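Local coordinates for protein 4-aminobutyrate transaminase (Acinetobacter baumannii, PDB 6WOP) that probably catalyses the pyridoxal 5'-phosphate-dependent transfer of the amino group of 4-aminobutyrate to 2-oxoglutarate, as a class-III aminotransferase, at residues Val22-Tyr27 / Gly378-Thr383; Trp26-Glu29 / Thr35-Asp38; Gln43-Ala48 / Leu397-Glu402; Ala334-Ile339 / Val357-Glu362; Gln371-Glu376 / Leu408-Gln413. All blocks are in the same frame, centred on the assembly; numbering follows the deposited sequence.

Contact 1 of 5, residues Val22-Tyr27 / Gly378-Thr383; sequences VMCQWY and GLLLLT
The loop running into strand 28-32 packs on strand 379-384, with Met-23 and Cys-24 of the loop meeting Leu-382 and Leu-380 of the strand. The backbones stay well apart, 8.9 Å between Cys-24 CA and Leu-380 CA, and no hydrogen bond crosses, so loop side chains make the contact, on side chains and one carbonyl of the strand. Met-23 holds CG anti to its backbone N (chi1 -174°) and then bends at both following torsions. This hooks the methyl group back, bringing CE within 3.4 Å of Leu-382 CD2, tighter than usual carbon-carbon contact; the two side chains cross at about a right angle. Behind the methyl group, Met-23 SD lies 4.1 Å from Leu-381 O, a carbonyl already bonded by Gln-371 NE2. Strand 379-384 is an inner strand of a mixed sheet and follows helix 364-376, which Gly-378 ends with positive phi (82°) in a Schellman motif. At the next residue, Cys-24 SG touches Leu-380 CD1 at 3.7 Å, while Cys-24 CB sits 3.7 Å above the plane of the Trp-26 ring, offset toward its rim. The backbone of Met-23 and Cys-24 also hydrogen-bonds to a second subunit, where Thr-82 of that subunit packs on Cys-24.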
# COMPACT_ATOMS: atom_id res chain seq x y z
N VAL A 22 -7.80 -3.67 -30.57
CA VAL A 22 -7.41 -3.01 -31.81
C VAL A 22 -8.67 -2.49 -32.49
O VAL A 22 -9.63 -3.26 -32.68
CB VAL A 22 -6.60 -3.95 -32.72
CG1 VAL A 22 -6.44 -3.31 -34.02
CG2 VAL A 22 -5.20 -4.22 -32.11
N MET A 23 -8.70 -1.19 -32.81
CA MET A 23 -9.95 -0.63 -33.30
C MET A 23 -10.18 -0.91 -34.78
O MET A 23 -11.27 -1.35 -35.15
CB MET A 23 -10.03 0.88 -33.04
CG MET A 23 -11.44 1.51 -33.41
SD MET A 23 -11.27 3.17 -34.11
CE MET A 23 -10.21 3.77 -32.85
N CYS A 24 -9.22 -0.61 -35.65
CA CYS A 24 -9.49 -0.75 -37.08
C CYS A 24 -9.34 -2.22 -37.50
O CYS A 24 -8.42 -2.91 -37.06
CB CYS A 24 -8.54 0.11 -37.92
SG CYS A 24 -8.96 1.83 -38.01
N GLN A 25 -10.22 -2.66 -38.40
CA GLN A 25 -10.15 -4.04 -38.90
C GLN A 25 -9.15 -4.17 -40.05
O GLN A 25 -8.74 -5.29 -40.42
CB GLN A 25 -11.55 -4.48 -39.36
CG GLN A 25 -12.55 -4.48 -38.24
CD GLN A 25 -11.96 -5.21 -37.04
OE1 GLN A 25 -11.65 -4.60 -36.00
NE2 GLN A 25 -11.74 -6.52 -37.19
N TRP A 26 -8.75 -3.04 -40.61
CA TRP A 26 -7.83 -2.98 -41.72
C TRP A 26 -6.46 -2.58 -41.20
O TRP A 26 -6.33 -2.15 -40.05
CB TRP A 26 -8.36 -1.99 -42.75
CG TRP A 26 -8.65 -0.64 -42.20
CD1 TRP A 26 -9.85 -0.19 -41.68
CD2 TRP A 26 -7.75 0.46 -42.15
NE1 TRP A 26 -9.74 1.14 -41.34
CE2 TRP A 26 -8.45 1.56 -41.59
CE3 TRP A 26 -6.42 0.64 -42.55
CZ2 TRP A 26 -7.86 2.81 -41.41
CZ3 TRP A 26 -5.82 1.89 -42.35
CH2 TRP A 26 -6.55 2.96 -41.79
N TYR A 27 -5.43 -2.79 -42.01
CA TYR A 27 -4.04 -2.64 -41.56
C TYR A 27 -3.37 -1.51 -42.34
O TYR A 27 -3.63 -1.36 -43.54
CB TYR A 27 -3.24 -3.95 -41.77
CG TYR A 27 -3.66 -5.01 -40.81
CD1 TYR A 27 -4.90 -5.66 -40.93
CD2 TYR A 27 -2.83 -5.34 -39.77
CE1 TYR A 27 -5.30 -6.63 -39.98
CE2 TYR A 27 -3.22 -6.32 -38.80
CZ TYR A 27 -4.44 -6.96 -38.93
OH TYR A 27 -4.77 -7.89 -37.95
N GLY A 378 -14.10 6.52 -45.74
CA GLY A 378 -12.73 7.01 -45.85
C GLY A 378 -12.34 8.08 -44.85
O GLY A 378 -11.51 8.96 -45.17
N LEU A 379 -12.89 8.01 -43.64
CA LEU A 379 -12.63 8.99 -42.59
C LEU A 379 -12.43 8.25 -41.27
O LEU A 379 -13.30 7.53 -40.82
CB LEU A 379 -13.78 10.02 -42.51
CG LEU A 379 -13.55 11.01 -41.36
CD1 LEU A 379 -12.24 11.94 -41.58
CD2 LEU A 379 -14.84 11.80 -41.08
N LEU A 380 -11.26 8.41 -40.65
CA LEU A 380 -10.91 7.71 -39.42
C LEU A 380 -11.21 8.62 -38.25
O LEU A 380 -10.53 9.63 -38.08
CB LEU A 380 -9.42 7.35 -39.44
CG LEU A 380 -8.80 6.74 -38.16
CD1 LEU A 380 -9.53 5.47 -37.77
CD2 LEU A 380 -7.32 6.42 -38.35
N LEU A 381 -12.16 8.20 -37.38
CA LEU A 381 -12.63 8.96 -36.23
C LEU A 381 -12.41 8.19 -34.94
O LEU A 381 -12.63 6.97 -34.90
CB LEU A 381 -14.16 9.25 -36.33
CG LEU A 381 -14.63 10.20 -37.44
CD1 LEU A 381 -16.19 10.38 -37.48
CD2 LEU A 381 -13.90 11.52 -37.23
N LEU A 382 -12.03 8.90 -33.86
CA LEU A 382 -11.92 8.32 -32.53
C LEU A 382 -13.06 8.73 -31.60
O LEU A 382 -13.52 9.88 -31.64
CB LEU A 382 -10.62 8.73 -31.86
CG LEU A 382 -9.32 8.46 -32.63
CD1 LEU A 382 -8.20 9.14 -31.87
CD2 LEU A 382 -9.07 6.95 -32.77
N THR A 383 -13.43 7.82 -30.69
CA THR A 383 -14.35 8.15 -29.60
C THR A 383 -13.63 8.23 -28.25
O THR A 383 -12.44 7.93 -28.11
CB THR A 383 -15.51 7.15 -29.50
OG1 THR A 383 -14.99 5.83 -29.26
CG2 THR A 383 -16.38 7.19 -30.78

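Contact 2 of 5, residues Trp26-Glu29 / Thr35-Asp38; sequences WYAE and TIWD
Trp-26 lies across Asp-38 and Ile-36 just ahead of the beta hairpin formed by strand 28-32, outermost in a mixed sheet within this chain, and strand 35-38. Its chi1 of 54° puts CG between the backbone N and the carbonyl carbon and swings the indole over the partner strand. Followed outward from CB, the six-membered ring does the touching. CD2 is only marginally within contact of Asp-38 CB, and the next atom, Trp-26 CE3, comes closer, 3.4 Å from Asp-38 CB, in an oblique approach. Beyond it CZ3 turns to the isoleucine, and at the far end Trp-26 CH2 meets Ile-36 CG2 at 3.7 Å, the methyl lying in the plane of the ring at its edge. Phe-44 stacks on the same indole. The Asp-38 carboxylate, its plane 70° from the ring, sends OD2 to Asn-42. Within the hairpin, Ala-28 and Asp-38 form an antiparallel non-hydrogen-bonded pair, CA atoms 4.6 Å apart, and their side chains diverge. Tyr-27 O adds a CA-H...O contact with Asp-38 CA at 3.2 Å. Next to this pair, Glu-29 N donates to Trp-37 O at 2.8 Å, nearly straight with an angle of 168° at the hydrogen.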
# COMPACT_ATOMS: atom_id res chain seq x y z
N TRP A 26 -8.75 -3.04 -40.61
CA TRP A 26 -7.83 -2.98 -41.72
C TRP A 26 -6.46 -2.58 -41.20
O TRP A 26 -6.33 -2.15 -40.05
CB TRP A 26 -8.36 -1.99 -42.75
CG TRP A 26 -8.65 -0.64 -42.20
CD1 TRP A 26 -9.85 -0.19 -41.68
CD2 TRP A 26 -7.75 0.46 -42.15
NE1 TRP A 26 -9.74 1.14 -41.34
CE2 TRP A 26 -8.45 1.56 -41.59
CE3 TRP A 26 -6.42 0.64 -42.55
CZ2 TRP A 26 -7.86 2.81 -41.41
CZ3 TRP A 26 -5.82 1.89 -42.35
CH2 TRP A 26 -6.55 2.96 -41.79
N TYR A 27 -5.43 -2.79 -42.01
CA TYR A 27 -4.04 -2.64 -41.56
C TYR A 27 -3.37 -1.51 -42.34
O TYR A 27 -3.63 -1.36 -43.54
CB TYR A 27 -3.24 -3.95 -41.77
CG TYR A 27 -3.66 -5.01 -40.81
CD1 TYR A 27 -4.90 -5.66 -40.93
CD2 TYR A 27 -2.83 -5.34 -39.77
CE1 TYR A 27 -5.30 -6.63 -39.98
CE2 TYR A 27 -3.22 -6.32 -38.80
CZ TYR A 27 -4.44 -6.96 -38.93
OH TYR A 27 -4.77 -7.89 -37.95
N ALA A 28 -2.50 -0.75 -41.69
CA ALA A 28 -1.89 0.38 -42.36
C ALA A 28 -0.77 -0.10 -43.27
O ALA A 28 0.07 -0.94 -42.90
CB ALA A 28 -1.35 1.39 -41.36
N GLU A 29 -0.74 0.47 -44.47
CA GLU A 29 0.34 0.22 -45.41
C GLU A 29 1.25 1.43 -45.60
O GLU A 29 2.46 1.27 -45.78
CB GLU A 29 -0.26 -0.22 -46.76
CG GLU A 29 0.75 -0.30 -47.86
CD GLU A 29 1.64 -1.50 -47.74
OE1 GLU A 29 1.14 -2.55 -47.29
OE2 GLU A 29 2.84 -1.39 -48.11
N THR A 35 -3.22 11.55 -44.57
CA THR A 35 -3.72 10.46 -45.42
C THR A 35 -3.11 9.13 -44.97
O THR A 35 -1.89 9.05 -44.80
CB THR A 35 -3.33 10.73 -46.87
OG1 THR A 35 -3.71 12.09 -47.16
CG2 THR A 35 -4.10 9.79 -47.84
N ILE A 36 -3.95 8.10 -44.81
CA ILE A 36 -3.49 6.75 -44.45
C ILE A 36 -4.03 5.80 -45.49
O ILE A 36 -5.19 5.94 -45.91
CB ILE A 36 -4.00 6.31 -43.05
CG1 ILE A 36 -3.59 7.32 -41.97
CG2 ILE A 36 -3.49 4.85 -42.72
CD1 ILE A 36 -4.50 7.14 -40.70
N TRP A 37 -3.21 4.83 -45.92
CA TRP A 37 -3.63 3.86 -46.93
C TRP A 37 -3.60 2.47 -46.32
O TRP A 37 -2.68 2.15 -45.56
CB TRP A 37 -2.71 3.84 -48.16
CG TRP A 37 -2.80 5.03 -49.06
CD1 TRP A 37 -3.59 5.16 -50.18
CD2 TRP A 37 -2.07 6.24 -48.94
NE1 TRP A 37 -3.41 6.40 -50.73
CE2 TRP A 37 -2.45 7.08 -50.02
CE3 TRP A 37 -1.10 6.71 -48.03
CZ2 TRP A 37 -1.91 8.36 -50.20
CZ3 TRP A 37 -0.53 7.99 -48.21
CH2 TRP A 37 -0.94 8.80 -49.31
N ASP A 38 -4.59 1.66 -46.64
CA ASP A 38 -4.56 0.30 -46.15
C ASP A 38 -3.84 -0.58 -47.16
O ASP A 38 -3.40 -0.14 -48.24
CB ASP A 38 -5.98 -0.22 -45.81
CG ASP A 38 -6.87 -0.42 -47.04
OD1 ASP A 38 -6.39 -0.35 -48.20
OD2 ASP A 38 -8.09 -0.62 -46.84

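Contact 3 of 5, residues Gln43-Ala48 / Leu397-Glu402; sequences QFIDFA and LTIPAE
Ile-45 of strand 43-46 faces Ile-399, one residue before the N-cap Pro-400 of helix 401-416, with 9.2 Å between Ile-45 CA and Ile-399 CA and no hydrogen bond joining the backbones. The gap is bridged by one extended side chain. Ile-399 has CG1 anti to the backbone N (chi1 -176°) and continues straight through chi2, so that CD1 reaches farthest from its own loop. That methyl group has two partners: Phe-47 CE1 at 3.8 Å and Ile-45 CG2 at 4.1 Å. The phenyl ring receives it at the edge, near the ring plane, and Ile-399 crosses both side chains at about a right angle. The other flanks of Ile-399 are packed by Ala-34, Leu-328 and Phe-404. Between Ile-45 and Phe-47, Asp-46 turns its carboxylate to the backbone instead: Ala-48 N donates to Asp-46 OD1 at 2.7 Å, from 40° above the carboxylate plane, forming an Asx turn. Gly-49 N is a second donor to the same oxygen, so two bonds hold the turn where the strand gives way to helix 49-52. With Ile-45 also packed on Ile-410, this is the alpha/beta arrangement of a sheet whose face is lined by helix 401-416.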
# COMPACT_ATOMS: atom_id res chain seq x y z
N GLN A 43 -8.00 4.74 -49.28
CA GLN A 43 -7.47 5.94 -48.66
C GLN A 43 -8.39 6.37 -47.52
O GLN A 43 -9.62 6.35 -47.66
CB GLN A 43 -7.42 7.04 -49.74
CG GLN A 43 -6.19 7.88 -49.71
CD GLN A 43 -6.10 8.82 -50.92
OE1 GLN A 43 -5.67 8.43 -52.02
NE2 GLN A 43 -6.57 10.04 -50.71
N PHE A 44 -7.78 6.78 -46.39
CA PHE A 44 -8.51 7.27 -45.22
C PHE A 44 -8.02 8.67 -44.86
O PHE A 44 -6.82 8.96 -44.95
CB PHE A 44 -8.32 6.37 -44.02
CG PHE A 44 -8.97 5.06 -44.17
CD1 PHE A 44 -8.29 4.01 -44.74
CD2 PHE A 44 -10.31 4.87 -43.77
CE1 PHE A 44 -8.89 2.79 -44.90
CE2 PHE A 44 -10.92 3.64 -43.93
CZ PHE A 44 -10.21 2.60 -44.50
N ILE A 45 -8.94 9.55 -44.51
CA ILE A 45 -8.55 10.86 -44.03
C ILE A 45 -8.34 10.67 -42.54
O ILE A 45 -9.20 10.12 -41.86
CB ILE A 45 -9.62 11.93 -44.32
CG1 ILE A 45 -9.77 12.15 -45.82
CG2 ILE A 45 -9.37 13.23 -43.48
CD1 ILE A 45 -11.04 12.96 -46.26
N ASP A 46 -7.23 11.14 -42.03
CA ASP A 46 -6.86 10.85 -40.64
C ASP A 46 -7.36 11.97 -39.73
O ASP A 46 -6.72 13.03 -39.63
CB ASP A 46 -5.34 10.69 -40.58
CG ASP A 46 -4.85 10.40 -39.18
OD1 ASP A 46 -5.69 10.03 -38.32
OD2 ASP A 46 -3.60 10.58 -38.94
N PHE A 47 -8.45 11.74 -39.00
CA PHE A 47 -8.79 12.62 -37.88
C PHE A 47 -8.38 12.03 -36.53
O PHE A 47 -8.95 12.43 -35.49
CB PHE A 47 -10.29 12.89 -37.84
CG PHE A 47 -10.78 14.00 -38.81
CD1 PHE A 47 -9.96 14.48 -39.82
CD2 PHE A 47 -12.07 14.51 -38.69
CE1 PHE A 47 -10.40 15.48 -40.73
CE2 PHE A 47 -12.50 15.53 -39.57
CZ PHE A 47 -11.67 16.00 -40.60
N ALA A 48 -7.44 11.09 -36.51
CA ALA A 48 -6.97 10.47 -35.27
C ALA A 48 -5.57 10.88 -34.89
O ALA A 48 -5.26 10.94 -33.69
CB ALA A 48 -6.98 8.94 -35.39
N LEU A 397 -2.38 19.04 -37.55
CA LEU A 397 -2.55 20.49 -37.74
C LEU A 397 -2.06 20.93 -39.12
O LEU A 397 -2.37 22.07 -39.56
CB LEU A 397 -1.76 21.24 -36.69
CG LEU A 397 -2.15 20.92 -35.23
CD1 LEU A 397 -1.35 21.80 -34.23
CD2 LEU A 397 -3.67 21.14 -35.06
N THR A 398 -1.36 20.05 -39.79
CA THR A 398 -0.85 20.25 -41.15
C THR A 398 -1.85 19.76 -42.23
O THR A 398 -1.50 19.78 -43.42
CB THR A 398 0.47 19.48 -41.29
OG1 THR A 398 0.26 18.11 -40.90
CG2 THR A 398 1.58 20.06 -40.38
N ILE A 399 -3.03 19.28 -41.84
CA ILE A 399 -3.95 18.69 -42.85
C ILE A 399 -4.28 19.74 -43.93
O ILE A 399 -4.53 20.91 -43.61
CB ILE A 399 -5.22 18.13 -42.14
CG1 ILE A 399 -6.11 17.45 -43.18
CG2 ILE A 399 -6.04 19.25 -41.44
CD1 ILE A 399 -7.24 16.65 -42.54
N PRO A 400 -4.24 19.41 -45.22
CA PRO A 400 -4.61 20.40 -46.23
C PRO A 400 -6.04 20.84 -46.02
O PRO A 400 -6.90 20.02 -45.75
CB PRO A 400 -4.46 19.63 -47.54
CG PRO A 400 -3.37 18.53 -47.21
CD PRO A 400 -3.82 18.12 -45.80
N ALA A 401 -6.31 22.14 -46.22
CA ALA A 401 -7.64 22.69 -45.90
C ALA A 401 -8.73 21.97 -46.72
O ALA A 401 -9.83 21.71 -46.22
CB ALA A 401 -7.63 24.20 -46.17
N GLU A 402 -8.41 21.60 -47.97
CA GLU A 402 -9.41 20.96 -48.83
C GLU A 402 -9.72 19.53 -48.40
O GLU A 402 -10.85 19.07 -48.54
CB GLU A 402 -8.95 20.99 -50.30
CG GLU A 402 -7.75 20.11 -50.62
CD GLU A 402 -6.37 20.80 -50.42
OE1 GLU A 402 -6.27 21.90 -49.79
OE2 GLU A 402 -5.38 20.23 -50.93

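Contact 4 of 5, residues Ala334-Ile339 / Val357-Glu362; sequences ATLKDI and VAVELE
Glu-360 OE2 is gripped by two cationic groups, Arg-351 NH1 and Lys-177 NZ, in salt bridges, and Asn-389 ND2 bonds the companion oxygen OE1. These partners would be expected to favour the ionised form of this buried carboxylate. Its neighbour Val-359 points instead toward the helix, where Leu-336 meets Val-357 and Val-359, alternate residues of the strand. The Leu-336 side chain points at the strand, with 7.2 Å from Leu-336 CA to Val-359 CA, and its two methyl groups divide the work. Leu-336 CD1 touches Val-357 CG1 at 3.8 Å, the two side chains sliding past each other in opposite directions. The other branch, Leu-336 CD2, lies 4.0 Å from Val-359 CB, and CD1 is nearly as close to that same carbon, so the leucine fork straddles it. No hydrogen bond crosses the contact. The axes of segments 334-339 and 357-361 run almost parallel, at 13°, with a closest approach of 9.9 Å. This part of helix 321-342 lies along the strand, Leu-336 also packing on Ile-350 of strand 347-353, while Ile-391 of strand 390-393 lies beside Val-359 and helix 401-416 flanks Thr-335 and Ile-339.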
# COMPACT_ATOMS: atom_id res chain seq x y z
N ALA A 334 -17.85 25.37 -36.18
CA ALA A 334 -19.01 25.84 -36.93
C ALA A 334 -19.75 24.68 -37.59
O ALA A 334 -20.98 24.73 -37.72
CB ALA A 334 -18.60 26.88 -37.97
N THR A 335 -19.02 23.69 -38.11
CA THR A 335 -19.66 22.50 -38.67
C THR A 335 -20.45 21.73 -37.60
O THR A 335 -21.56 21.27 -37.86
CB THR A 335 -18.59 21.60 -39.30
OG1 THR A 335 -18.23 22.17 -40.55
CG2 THR A 335 -19.10 20.24 -39.62
N LEU A 336 -19.88 21.56 -36.41
CA LEU A 336 -20.59 20.86 -35.34
C LEU A 336 -21.85 21.63 -34.94
O LEU A 336 -22.87 21.03 -34.58
CB LEU A 336 -19.67 20.69 -34.14
CG LEU A 336 -18.48 19.79 -34.52
CD1 LEU A 336 -17.63 19.66 -33.31
CD2 LEU A 336 -18.99 18.44 -34.86
N LYS A 337 -21.78 22.96 -34.93
CA LYS A 337 -23.00 23.69 -34.55
C LYS A 337 -24.07 23.57 -35.62
O LYS A 337 -25.27 23.47 -35.33
CB LYS A 337 -22.67 25.16 -34.28
CG LYS A 337 -22.45 25.41 -32.80
CD LYS A 337 -21.19 26.22 -32.52
CE LYS A 337 -21.49 27.74 -32.49
NZ LYS A 337 -20.37 28.51 -31.82
N ASP A 338 -23.67 23.50 -36.89
CA ASP A 338 -24.64 23.25 -37.95
C ASP A 338 -25.26 21.86 -37.82
O ASP A 338 -26.47 21.68 -38.00
CB ASP A 338 -23.96 23.39 -39.31
CG ASP A 338 -24.95 23.50 -40.42
OD1 ASP A 338 -25.95 24.21 -40.23
OD2 ASP A 338 -24.72 22.90 -41.50
N ILE A 339 -24.42 20.85 -37.56
CA ILE A 339 -24.92 19.50 -37.29
C ILE A 339 -25.91 19.51 -36.13
O ILE A 339 -26.97 18.89 -36.19
CB ILE A 339 -23.74 18.55 -36.98
CG1 ILE A 339 -23.06 18.07 -38.24
CG2 ILE A 339 -24.21 17.34 -36.20
CD1 ILE A 339 -21.74 17.42 -37.87
N VAL A 357 -10.88 19.56 -30.03
CA VAL A 357 -12.33 19.71 -30.23
C VAL A 357 -13.00 18.35 -30.12
O VAL A 357 -12.49 17.35 -30.64
CB VAL A 357 -12.67 20.33 -31.62
CG1 VAL A 357 -14.24 20.53 -31.76
CG2 VAL A 357 -11.94 21.61 -31.83
N ALA A 358 -14.19 18.34 -29.51
CA ALA A 358 -14.97 17.12 -29.37
C ALA A 358 -16.46 17.44 -29.46
O ALA A 358 -16.89 18.52 -29.06
CB ALA A 358 -14.71 16.43 -28.03
N VAL A 359 -17.24 16.46 -29.91
CA VAL A 359 -18.70 16.54 -29.90
C VAL A 359 -19.26 15.39 -29.06
O VAL A 359 -18.81 14.24 -29.20
CB VAL A 359 -19.29 16.54 -31.32
CG1 VAL A 359 -19.06 15.20 -32.02
CG2 VAL A 359 -20.78 16.91 -31.26
N GLU A 360 -20.16 15.69 -28.14
CA GLU A 360 -20.76 14.65 -27.30
C GLU A 360 -22.16 14.37 -27.81
O GLU A 360 -22.93 15.30 -28.14
CB GLU A 360 -20.84 15.03 -25.82
CG GLU A 360 -21.43 13.89 -24.95
CD GLU A 360 -21.07 14.06 -23.50
OE1 GLU A 360 -21.73 13.47 -22.60
OE2 GLU A 360 -20.15 14.84 -23.26
N LEU A 361 -22.50 13.09 -27.89
CA LEU A 361 -23.80 12.69 -28.40
C LEU A 361 -24.60 12.10 -27.26
O LEU A 361 -24.06 11.79 -26.20
CB LEU A 361 -23.65 11.71 -29.57
CG LEU A 361 -22.96 12.20 -30.87
CD1 LEU A 361 -21.48 12.19 -30.80
CD2 LEU A 361 -23.32 11.31 -32.03
N GLU A 362 -25.90 11.96 -27.48
CA GLU A 362 -26.73 11.41 -26.41
C GLU A 362 -26.28 10.02 -26.00
O GLU A 362 -26.22 9.70 -24.81
CB GLU A 362 -28.20 11.39 -26.83
CG GLU A 362 -28.93 12.42 -26.07
CD GLU A 362 -30.27 12.71 -26.63
OE1 GLU A 362 -30.85 11.77 -27.23
OE2 GLU A 362 -30.73 13.88 -26.48

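Contact 5 of 5, residues Gln371-Glu376 / Leu408-Gln413; sequences QNYAME and LDILKQ
With chi1 at 177°, Tyr-373 has CG anti to the backbone N, which carries the ring across to helix 401-416, where Gln-413, its CG anti to the carbonyl carbon and its chain extended beyond, passes the phenol end. The tyrosine belongs to helix 364-376, the connection of a split beta-alpha-beta unit: strands 356-361 and 379-384, which it joins, run parallel with strand 390-393 between them. The axes of segments 371-376 and 408-413 approach to 9.0 Å at a crossing angle of 132°, so these two segments are steeply inclined to each other and meet over a short span. Ala-374 and Ile-410 mark the close point, 6.3 Å from CA to CA. A small residue there allows the backbone itself to be touched: Ile-410 CG2 lies 4.1 Å from Ala-374 CA. The same methyl group reaches the phenol ring, 4.1 Å from Tyr-373 CE1. This carbon also has Ile-410 O at 3.7 Å, approaching obliquely, and the backbone carbon of Gln-413 lies over one face of the ring. Below this layer both helices rest on the sheet, for Ala-374 and Ile-410 each pack on Leu-379, and Ile-410 on Ile-45 as well. Thr-417 packs on Tyr-373 from beyond the segment. The polar end of the contact is slight. Ring and amide planes stand 83° apart, the two side chains are inclined to each other, and Gln-413 CB comes within 3.4 Å of Tyr-373 OH. From that position Tyr-373 OH makes a weak hydrogen bond to Gln-413 OE1 at 3.3 Å.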
# COMPACT_ATOMS: atom_id res chain seq x y z
N GLN A 371 -19.15 7.11 -36.35
CA GLN A 371 -17.80 6.59 -36.50
C GLN A 371 -17.76 5.52 -37.59
O GLN A 371 -16.81 5.50 -38.39
CB GLN A 371 -17.31 6.02 -35.17
CG GLN A 371 -15.90 5.44 -35.25
CD GLN A 371 -15.41 4.87 -33.93
OE1 GLN A 371 -16.06 4.01 -33.29
NE2 GLN A 371 -14.26 5.33 -33.51
N ASN A 372 -18.74 4.60 -37.60
CA ASN A 372 -18.61 3.54 -38.59
C ASN A 372 -19.02 4.02 -39.98
O ASN A 372 -18.40 3.63 -40.98
CB ASN A 372 -19.43 2.31 -38.19
CG ASN A 372 -19.03 1.79 -36.80
OD1 ASN A 372 -18.10 2.33 -36.18
ND2 ASN A 372 -19.71 0.75 -36.32
N TYR A 373 -19.99 4.94 -40.11
CA TYR A 373 -20.24 5.54 -41.41
C TYR A 373 -18.98 6.20 -41.94
O TYR A 373 -18.65 6.08 -43.13
CB TYR A 373 -21.32 6.58 -41.33
CG TYR A 373 -21.53 7.26 -42.66
CD1 TYR A 373 -20.79 8.37 -43.03
CD2 TYR A 373 -22.47 6.77 -43.56
CE1 TYR A 373 -20.96 8.97 -44.23
CE2 TYR A 373 -22.64 7.36 -44.77
CZ TYR A 373 -21.90 8.47 -45.09
OH TYR A 373 -22.06 9.09 -46.29
N ALA A 374 -18.29 6.96 -41.08
CA ALA A 374 -17.09 7.64 -41.50
C ALA A 374 -16.06 6.65 -41.97
O ALA A 374 -15.45 6.82 -43.04
CB ALA A 374 -16.54 8.50 -40.37
N MET A 375 -15.86 5.58 -41.19
CA MET A 375 -14.88 4.56 -41.58
C MET A 375 -15.22 3.98 -42.95
O MET A 375 -14.33 3.80 -43.78
CB MET A 375 -14.80 3.45 -40.54
CG MET A 375 -13.63 2.51 -40.84
SD MET A 375 -12.16 3.28 -40.17
CE MET A 375 -12.62 3.01 -38.39
N GLU A 376 -16.51 3.69 -43.21
CA GLU A 376 -16.81 3.13 -44.53
C GLU A 376 -16.71 4.17 -45.63
O GLU A 376 -16.59 3.80 -46.80
CB GLU A 376 -18.21 2.45 -44.59
CG GLU A 376 -18.56 1.68 -43.30
CD GLU A 376 -20.06 1.69 -42.88
OE1 GLU A 376 -20.36 1.61 -41.67
OE2 GLU A 376 -20.94 1.73 -43.79
N LEU A 408 -14.98 16.99 -43.08
CA LEU A 408 -16.15 17.55 -42.38
C LEU A 408 -17.43 17.25 -43.15
O LEU A 408 -18.50 17.11 -42.55
CB LEU A 408 -16.00 19.06 -42.22
CG LEU A 408 -14.86 19.65 -41.42
CD1 LEU A 408 -14.87 21.17 -41.55
CD2 LEU A 408 -14.89 19.18 -39.99
N ASP A 409 -17.34 17.15 -44.48
CA ASP A 409 -18.50 16.75 -45.25
C ASP A 409 -18.88 15.29 -44.97
O ASP A 409 -20.07 14.96 -44.89
CB ASP A 409 -18.25 16.98 -46.74
CG ASP A 409 -18.15 18.48 -47.12
OD1 ASP A 409 -18.55 19.36 -46.31
OD2 ASP A 409 -17.66 18.77 -48.25
N ILE A 410 -17.90 14.39 -44.87
CA ILE A 410 -18.23 13.01 -44.53
C ILE A 410 -18.84 12.95 -43.13
O ILE A 410 -19.81 12.20 -42.90
CB ILE A 410 -16.97 12.13 -44.64
CG1 ILE A 410 -16.45 12.09 -46.10
CG2 ILE A 410 -17.25 10.72 -44.13
CD1 ILE A 410 -14.92 11.81 -46.17
N LEU A 411 -18.27 13.70 -42.18
CA LEU A 411 -18.80 13.74 -40.82
C LEU A 411 -20.26 14.14 -40.84
O LEU A 411 -21.12 13.49 -40.22
CB LEU A 411 -17.98 14.74 -39.98
CG LEU A 411 -18.43 15.01 -38.52
CD1 LEU A 411 -18.00 13.87 -37.60
CD2 LEU A 411 -17.81 16.28 -38.02
N LYS A 412 -20.58 15.21 -41.59
CA LYS A 412 -21.98 15.65 -41.67
C LYS A 412 -22.88 14.58 -42.29
O LYS A 412 -24.03 14.39 -41.85
CB LYS A 412 -22.07 16.94 -42.49
CG LYS A 412 -21.21 18.06 -41.96
CD LYS A 412 -21.94 19.42 -41.98
CE LYS A 412 -22.19 19.92 -43.35
NZ LYS A 412 -23.52 20.62 -43.46
N GLN A 413 -22.40 13.88 -43.31
CA GLN A 413 -23.22 12.82 -43.89
C GLN A 413 -23.45 11.71 -42.87
O GLN A 413 -24.55 11.15 -42.79
CB GLN A 413 -22.56 12.25 -45.15
CG GLN A 413 -22.51 13.23 -46.31
CD GLN A 413 -21.35 12.93 -47.29
OE1 GLN A 413 -20.61 11.94 -47.13
NE2 GLN A 413 -21.18 13.81 -48.27

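From the N terminus, contacts 1 and 2 start from the same stretch: contact 2 closes a short hairpin at once, whereas contact 1 closes a loop of some 350 residues. Contact 3 opens on the next strand, 43-46, closes a loop almost as long and crosses contact 1; Ile-45 pairs with Gly-378 and Leu-380 where the two meet. Contact 4, nested inside both long loops, closes a short one of 17 residues. Contact 5, in series after contact 4, closes one of 31 and crosses contacts 1 and 3. Together they tie the N-terminal strands to the C-terminal strands of the same mixed sheet and to the helices packed on it, with Leu-336 packing on Leu-411 between contacts 4 and 5.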